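Local structure of oxidoreductase, NAD-binding/iron-sulfur cluster-binding protein (Nitratireductor pacificus pht-3B, 6ZXU) at residues G494-P508 with I531-C545. The protein is a catabolic reductive dehalogenase that binds cobalamin and two [4Fe-4S] clusters, which probably pass electrons to the cobalamin. Numbering follows the deposited sequence.
Sequences GLGEVSRIGDTLLNP and IDFGLQDFCNQCRKC. With SF4 (iron/sulfur cluster), chain D.
The carboxylate of E497 reaches into the turn that starts helix 535-540 and grips it with both oxygens. E497 OE2 accepts from F533 N at 2.8 Å and from L535 N at 3.2 Å, the two donors arriving from opposite faces of the carboxylate plane. OE1 takes a nearly straight bond from Q536 NE2 (172°), as well as one from T300 outside the two segments. Q536 NE2 also donates to V498 O at 2.9 Å, in the carbonyl plane on a lone pair, while K559 binds Q536 OE1.

At the other end, R500 closes on the cysteine loop. R500 N donates to the cluster ligand C539 SG at 3.5 Å. With CG anti to the backbone N (chi1 176°), the side chain passes sulfide S3 and C545 SG, then bends so that R500 NH2 meets C539 O at 3.0 Å. The guanidinium lies flat on that of R543, planes 18° apart. R543 NH1 donates to N540 O and C542 O, and R500 NH1 to the carbonyls of S555 and G557, which probably offsets the like charges.

Beside E497, P508 CB makes a CH-pi contact over one face of the F533 ring, and E497 OE2 lies over the opposite face. L506 CB packs on L535 CD2 between the two polar ends, and I501 CG1 on C545 CB beside the cluster.

C539, C542 and C545 bind three irons of a ferredoxin-type [4Fe-4S] cluster; C595, beside L506, completes the site. The R500 N-H and guanidinium would probably offset some cluster charge, favouring the reduced state. I501 touches both cluster and cobalamin, consistent with electron transfer between them.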
loop_
_atom_site.group_PDB
_atom_site.type_symbol
_atom_site.label_atom_id
_atom_site.label_comp_id
_atom_site.label_asym_id
_atom_site.label_seq_id
_atom_site.Cartn_x
_atom_site.Cartn_y
_atom_site.Cartn_z
ATOM N N GLY A 494 -3.412 -15.769 -8.174
ATOM C CA GLY A 494 -2.075 -15.939 -8.609
ATOM C C GLY A 494 -1.196 -14.722 -8.338
ATOM O O GLY A 494 -0.288 -14.448 -9.095
ATOM N N LEU A 495 -1.359 -14.122 -7.161
ATOM C CA LEU A 495 -0.485 -12.963 -6.767
ATOM C C LEU A 495 0.504 -13.304 -5.689
ATOM O O LEU A 495 1.433 -12.545 -5.493
ATOM C CB LEU A 495 -1.325 -11.756 -6.380
ATOM C CG LEU A 495 -2.206 -11.167 -7.468
ATOM C CD1 LEU A 495 -3.053 -10.094 -6.902
ATOM C CD2 LEU A 495 -1.456 -10.710 -8.657
ATOM N N GLY A 496 0.402 -14.500 -5.087
ATOM C CA GLY A 496 1.343 -14.934 -4.091
ATOM C C GLY A 496 1.219 -16.397 -3.808
ATOM O O GLY A 496 0.296 -17.024 -4.200
ATOM N N GLU A 497 2.230 -16.933 -3.136
ATOM C CA GLU A 497 2.193 -18.278 -2.538
ATOM C C GLU A 497 2.165 -18.161 -1.010
ATOM O O GLU A 497 2.603 -17.171 -0.407
ATOM C CB GLU A 497 3.456 -19.083 -2.894
ATOM C CG GLU A 497 3.478 -19.796 -4.226
ATOM C CD GLU A 497 4.628 -20.811 -4.317
ATOM O OE1 GLU A 497 4.611 -21.831 -3.577
ATOM O OE2 GLU A 497 5.550 -20.669 -5.132
ATOM N N VAL A 498 1.567 -19.154 -0.395
ATOM C CA VAL A 498 1.657 -19.403 1.048
ATOM C C VAL A 498 3.113 -19.357 1.514
ATOM O O VAL A 498 3.985 -20.055 0.970
ATOM C CB VAL A 498 1.031 -20.777 1.376
ATOM C CG1 VAL A 498 1.382 -21.278 2.764
ATOM C CG2 VAL A 498 -0.501 -20.648 1.253
ATOM N N SER A 499 3.376 -18.558 2.574
ATOM C CA SER A 499 4.700 -18.366 3.116
ATOM C C SER A 499 4.734 -18.754 4.611
ATOM O O SER A 499 3.715 -18.876 5.268
ATOM C CB SER A 499 5.199 -16.948 2.941
ATOM O OG SER A 499 4.635 -16.098 3.920
ATOM N N ARG A 500 5.956 -18.888 5.121
ATOM C CA ARG A 500 6.113 -19.200 6.555
ATOM C C ARG A 500 5.537 -18.113 7.441
ATOM O O ARG A 500 5.003 -18.377 8.509
ATOM C CB ARG A 500 7.579 -19.492 6.853
ATOM C CG ARG A 500 7.859 -19.741 8.358
ATOM C CD ARG A 500 9.331 -20.085 8.671
ATOM N NE ARG A 500 9.745 -21.269 7.997
ATOM C CZ ARG A 500 9.446 -22.517 8.321
ATOM N NH1 ARG A 500 8.773 -22.761 9.458
ATOM N NH2 ARG A 500 9.906 -23.485 7.589
ATOM N N ILE A 501 5.602 -16.872 7.048
ATOM C CA ILE A 501 4.984 -15.791 7.849
ATOM C C ILE A 501 3.621 -16.143 8.367
ATOM O O ILE A 501 3.353 -15.973 9.520
ATOM C CB ILE A 501 4.999 -14.461 7.092
ATOM C CG1 ILE A 501 6.431 -14.059 6.830
ATOM C CG2 ILE A 501 4.320 -13.397 7.865
ATOM C CD1 ILE A 501 6.654 -12.728 6.012
ATOM N N GLY A 502 2.756 -16.668 7.523
ATOM C CA GLY A 502 1.594 -17.353 7.997
ATOM C C GLY A 502 0.352 -16.822 7.407
ATOM O O GLY A 502 -0.240 -17.454 6.484
ATOM N N ASP A 503 -0.049 -15.662 7.899
ATOM C CA ASP A 503 -1.251 -14.986 7.446
ATOM C C ASP A 503 -0.926 -13.930 6.425
ATOM O O ASP A 503 -1.738 -13.026 6.179
ATOM C CB ASP A 503 -2.041 -14.342 8.677
ATOM C CG ASP A 503 -2.931 -15.445 9.492
ATOM O OD1 ASP A 503 -2.703 -16.720 9.324
ATOM O OD2 ASP A 503 -3.921 -15.016 10.222
ATOM N N THR A 504 0.238 -14.060 5.774
ATOM C CA THR A 504 0.694 -13.171 4.715
ATOM C C THR A 504 1.162 -14.064 3.551
ATOM O O THR A 504 1.868 -15.056 3.756
ATOM C CB THR A 504 1.903 -12.300 5.196
ATOM O OG1 THR A 504 1.558 -11.497 6.269
ATOM C CG2 THR A 504 2.401 -11.377 4.125
ATOM N N LEU A 505 0.743 -13.721 2.335
ATOM C CA LEU A 505 1.205 -14.366 1.125
ATOM C C LEU A 505 2.337 -13.573 0.477
ATOM O O LEU A 505 2.399 -12.352 0.582
ATOM C CB LEU A 505 0.086 -14.531 0.089
ATOM C CG LEU A 505 -0.825 -15.752 0.497
ATOM C CD1 LEU A 505 -1.840 -15.216 1.491
ATOM C CD2 LEU A 505 -1.459 -16.369 -0.657
ATOM N N LEU A 506 3.243 -14.274 -0.181
ATOM C CA LEU A 506 4.458 -13.719 -0.660
ATOM C C LEU A 506 4.487 -13.730 -2.205
ATOM O O LEU A 506 4.229 -14.717 -2.853
ATOM C CB LEU A 506 5.633 -14.493 -0.052
ATOM C CG LEU A 506 7.059 -13.978 -0.156
ATOM C CD1 LEU A 506 7.847 -14.512 0.967
ATOM C CD2 LEU A 506 7.737 -14.312 -1.490
ATOM N N ASN A 507 4.804 -12.575 -2.773
ATOM C CA ASN A 507 4.850 -12.311 -4.205
ATOM C C ASN A 507 6.296 -12.419 -4.686
ATOM O O ASN A 507 7.223 -12.045 -3.976
ATOM C CB ASN A 507 4.300 -10.873 -4.482
ATOM C CG ASN A 507 4.433 -10.447 -5.898
ATOM O OD1 ASN A 507 5.436 -9.947 -6.338
ATOM N ND2 ASN A 507 3.377 -10.695 -6.672
ATOM N N PRO A 508 6.542 -12.970 -5.897
ATOM C CA PRO A 508 7.923 -13.195 -6.281
ATOM C C PRO A 508 8.731 -11.918 -6.590
ATOM O O PRO A 508 9.964 -11.967 -6.664
ATOM C CB PRO A 508 7.794 -14.118 -7.486
ATOM C CG PRO A 508 6.426 -13.890 -7.986
ATOM C CD PRO A 508 5.581 -13.595 -6.797
ATOM N N ILE A 531 0.027 -19.436 -8.822
ATOM C CA ILE A 531 1.426 -19.385 -9.307
ATOM C C ILE A 531 2.286 -20.355 -8.485
ATOM O O ILE A 531 1.931 -20.734 -7.369
ATOM C CB ILE A 531 2.048 -17.970 -9.270
ATOM C CG1 ILE A 531 1.965 -17.438 -7.883
ATOM C CG2 ILE A 531 1.396 -17.089 -10.341
ATOM C CD1 ILE A 531 2.634 -16.090 -7.692
ATOM N N ASP A 532 3.372 -20.814 -9.106
ATOM C CA ASP A 532 4.355 -21.684 -8.456
ATOM C C ASP A 532 5.758 -21.145 -8.749
ATOM O O ASP A 532 6.231 -21.272 -9.875
ATOM C CB ASP A 532 4.223 -23.089 -8.926
ATOM C CG ASP A 532 5.292 -24.031 -8.279
ATOM O OD1 ASP A 532 6.073 -23.682 -7.340
ATOM O OD2 ASP A 532 5.382 -25.181 -8.700
ATOM N N PHE A 533 6.399 -20.506 -7.759
ATOM C CA PHE A 533 7.696 -20.013 -7.957
ATOM C C PHE A 533 8.718 -20.644 -6.978
ATOM O O PHE A 533 9.801 -20.076 -6.716
ATOM C CB PHE A 533 7.778 -18.498 -7.943
ATOM C CG PHE A 533 7.355 -17.841 -6.637
ATOM C CD1 PHE A 533 6.017 -17.600 -6.368
ATOM C CD2 PHE A 533 8.287 -17.312 -5.778
ATOM C CE1 PHE A 533 5.599 -16.955 -5.222
ATOM C CE2 PHE A 533 7.879 -16.665 -4.606
ATOM C CZ PHE A 533 6.543 -16.483 -4.308
ATOM N N GLY A 534 8.407 -21.821 -6.517
ATOM C CA GLY A 534 9.335 -22.545 -5.700
ATOM C C GLY A 534 9.315 -22.154 -4.213
ATOM O O GLY A 534 10.172 -22.573 -3.498
ATOM N N LEU A 535 8.340 -21.365 -3.754
ATOM C CA LEU A 535 8.395 -20.814 -2.388
ATOM C C LEU A 535 8.281 -21.885 -1.344
ATOM O O LEU A 535 8.861 -21.739 -0.277
ATOM C CB LEU A 535 7.378 -19.713 -2.155
ATOM C CG LEU A 535 7.537 -18.944 -0.859
ATOM C CD1 LEU A 535 8.828 -18.093 -0.863
ATOM C CD2 LEU A 535 6.351 -18.082 -0.614
ATOM N N GLN A 536 7.532 -22.940 -1.582
ATOM C CA GLN A 536 7.379 -23.996 -0.514
ATOM C C GLN A 536 8.719 -24.556 -0.156
ATOM O O GLN A 536 9.123 -24.565 1.010
ATOM C CB GLN A 536 6.396 -25.104 -0.906
ATOM C CG GLN A 536 5.012 -24.627 -1.261
ATOM C CD GLN A 536 4.477 -23.670 -0.250
ATOM O OE1 GLN A 536 4.260 -24.033 0.924
ATOM N NE2 GLN A 536 4.250 -22.395 -0.665
ATOM N N ASP A 537 9.491 -24.891 -1.168
ATOM C CA ASP A 537 10.893 -25.370 -0.936
ATOM C C ASP A 537 11.774 -24.291 -0.275
ATOM O O ASP A 537 12.600 -24.606 0.573
ATOM C CB ASP A 537 11.508 -25.857 -2.248
ATOM C CG ASP A 537 12.961 -26.418 -2.066
ATOM O OD1 ASP A 537 13.086 -27.359 -1.233
ATOM O OD2 ASP A 537 13.943 -25.877 -2.669
ATOM N N PHE A 538 11.646 -23.027 -0.689
ATOM C CA PHE A 538 12.453 -21.970 -0.138
ATOM C C PHE A 538 12.127 -21.762 1.340
ATOM O O PHE A 538 13.037 -21.770 2.198
ATOM C CB PHE A 538 12.218 -20.672 -0.870
ATOM C CG PHE A 538 13.284 -19.623 -0.619
ATOM C CD1 PHE A 538 13.271 -18.904 0.485
ATOM C CD2 PHE A 538 14.218 -19.310 -1.599
ATOM C CE1 PHE A 538 14.223 -17.933 0.730
ATOM C CE2 PHE A 538 15.162 -18.322 -1.411
ATOM C CZ PHE A 538 15.165 -17.646 -0.253
ATOM N N CYS A 539 10.859 -21.462 1.657
ATOM C CA CYS A 539 10.463 -21.234 3.051
ATOM C C CYS A 539 10.763 -22.464 3.874
ATOM O O CYS A 539 11.072 -22.402 5.032
ATOM C CB CYS A 539 9.001 -20.920 3.206
ATOM S SG CYS A 539 8.593 -19.269 2.816
ATOM N N ASN A 540 10.753 -23.638 3.292
ATOM C CA ASN A 540 11.081 -24.784 4.088
ATOM C C ASN A 540 12.515 -24.843 4.628
ATOM O O ASN A 540 12.847 -25.549 5.555
ATOM C CB ASN A 540 10.905 -26.026 3.295
ATOM C CG ASN A 540 10.279 -27.027 4.119
ATOM O OD1 ASN A 540 9.060 -26.860 4.529
ATOM N ND2 ASN A 540 11.085 -28.020 4.526
ATOM N N GLN A 541 13.394 -24.102 3.993
ATOM C CA GLN A 541 14.809 -24.076 4.331
ATOM C C GLN A 541 15.227 -22.785 5.018
ATOM O O GLN A 541 16.382 -22.619 5.287
ATOM C CB GLN A 541 15.674 -24.173 3.046
ATOM C CG GLN A 541 15.500 -25.371 2.183
ATOM C CD GLN A 541 16.378 -25.322 0.972
ATOM O OE1 GLN A 541 17.594 -25.364 1.058
ATOM N NE2 GLN A 541 15.780 -25.247 -0.147
ATOM N N CYS A 542 14.330 -21.845 5.193
ATOM C CA CYS A 542 14.594 -20.573 5.761
ATOM C C CYS A 542 13.805 -20.428 7.085
ATOM O O CYS A 542 12.748 -21.042 7.267
ATOM C CB CYS A 542 14.172 -19.478 4.783
ATOM S SG CYS A 542 14.458 -17.746 5.178
ATOM N N ARG A 543 14.299 -19.610 7.999
ATOM C CA ARG A 543 13.595 -19.286 9.251
ATOM C C ARG A 543 13.767 -17.879 9.657
ATOM O O ARG A 543 13.590 -17.548 10.835
ATOM C CB ARG A 543 14.088 -20.137 10.410
ATOM C CG ARG A 543 14.014 -21.638 10.239
ATOM C CD ARG A 543 12.603 -22.115 10.279
ATOM N NE ARG A 543 12.494 -23.593 10.197
ATOM C CZ ARG A 543 12.698 -24.333 9.106
ATOM N NH1 ARG A 543 13.041 -23.781 7.952
ATOM N NH2 ARG A 543 12.559 -25.639 9.168
ATOM N N LYS A 544 14.079 -16.980 8.735
ATOM C CA LYS A 544 14.463 -15.625 9.136
ATOM C C LYS A 544 13.313 -14.841 9.803
ATOM O O LYS A 544 13.502 -14.158 10.807
ATOM C CB LYS A 544 15.098 -14.910 7.966
ATOM C CG LYS A 544 15.644 -13.511 8.320
ATOM C CD LYS A 544 16.689 -13.070 7.333
ATOM C CE LYS A 544 17.169 -11.675 7.680
ATOM N NZ LYS A 544 18.459 -11.370 6.983
ATOM N N CYS A 545 12.127 -14.847 9.202
ATOM C CA CYS A 545 10.968 -14.200 9.758
ATOM C C CYS A 545 10.699 -14.749 11.154
ATOM O O CYS A 545 10.388 -13.961 12.042
ATOM C CB CYS A 545 9.749 -14.393 8.856
ATOM S SG CYS A 545 9.350 -16.164 8.448
HETATM FE FE1 SF4 D . 9.964 -16.407 6.292
HETATM FE FE2 SF4 D . 12.309 -16.974 4.863
HETATM FE FE3 SF4 D . 10.581 -15.132 3.900
HETATM FE FE4 SF4 D . 9.803 -17.746 3.872
HETATM S S1 SF4 D . 11.553 -16.758 2.801
HETATM S S2 SF4 D . 8.608 -16.040 4.542
HETATM S S3 SF4 D . 10.800 -18.365 5.789
HETATM S S4 SF4 D . 11.749 -15.121 5.824
HETATM O O HOH W 1 -1.062 -18.430 -6.286
HETATM O O HOH W 2 6.182 -23.811 -4.674
HETATM O O HOH W 3 8.899 -26.106 7.283
#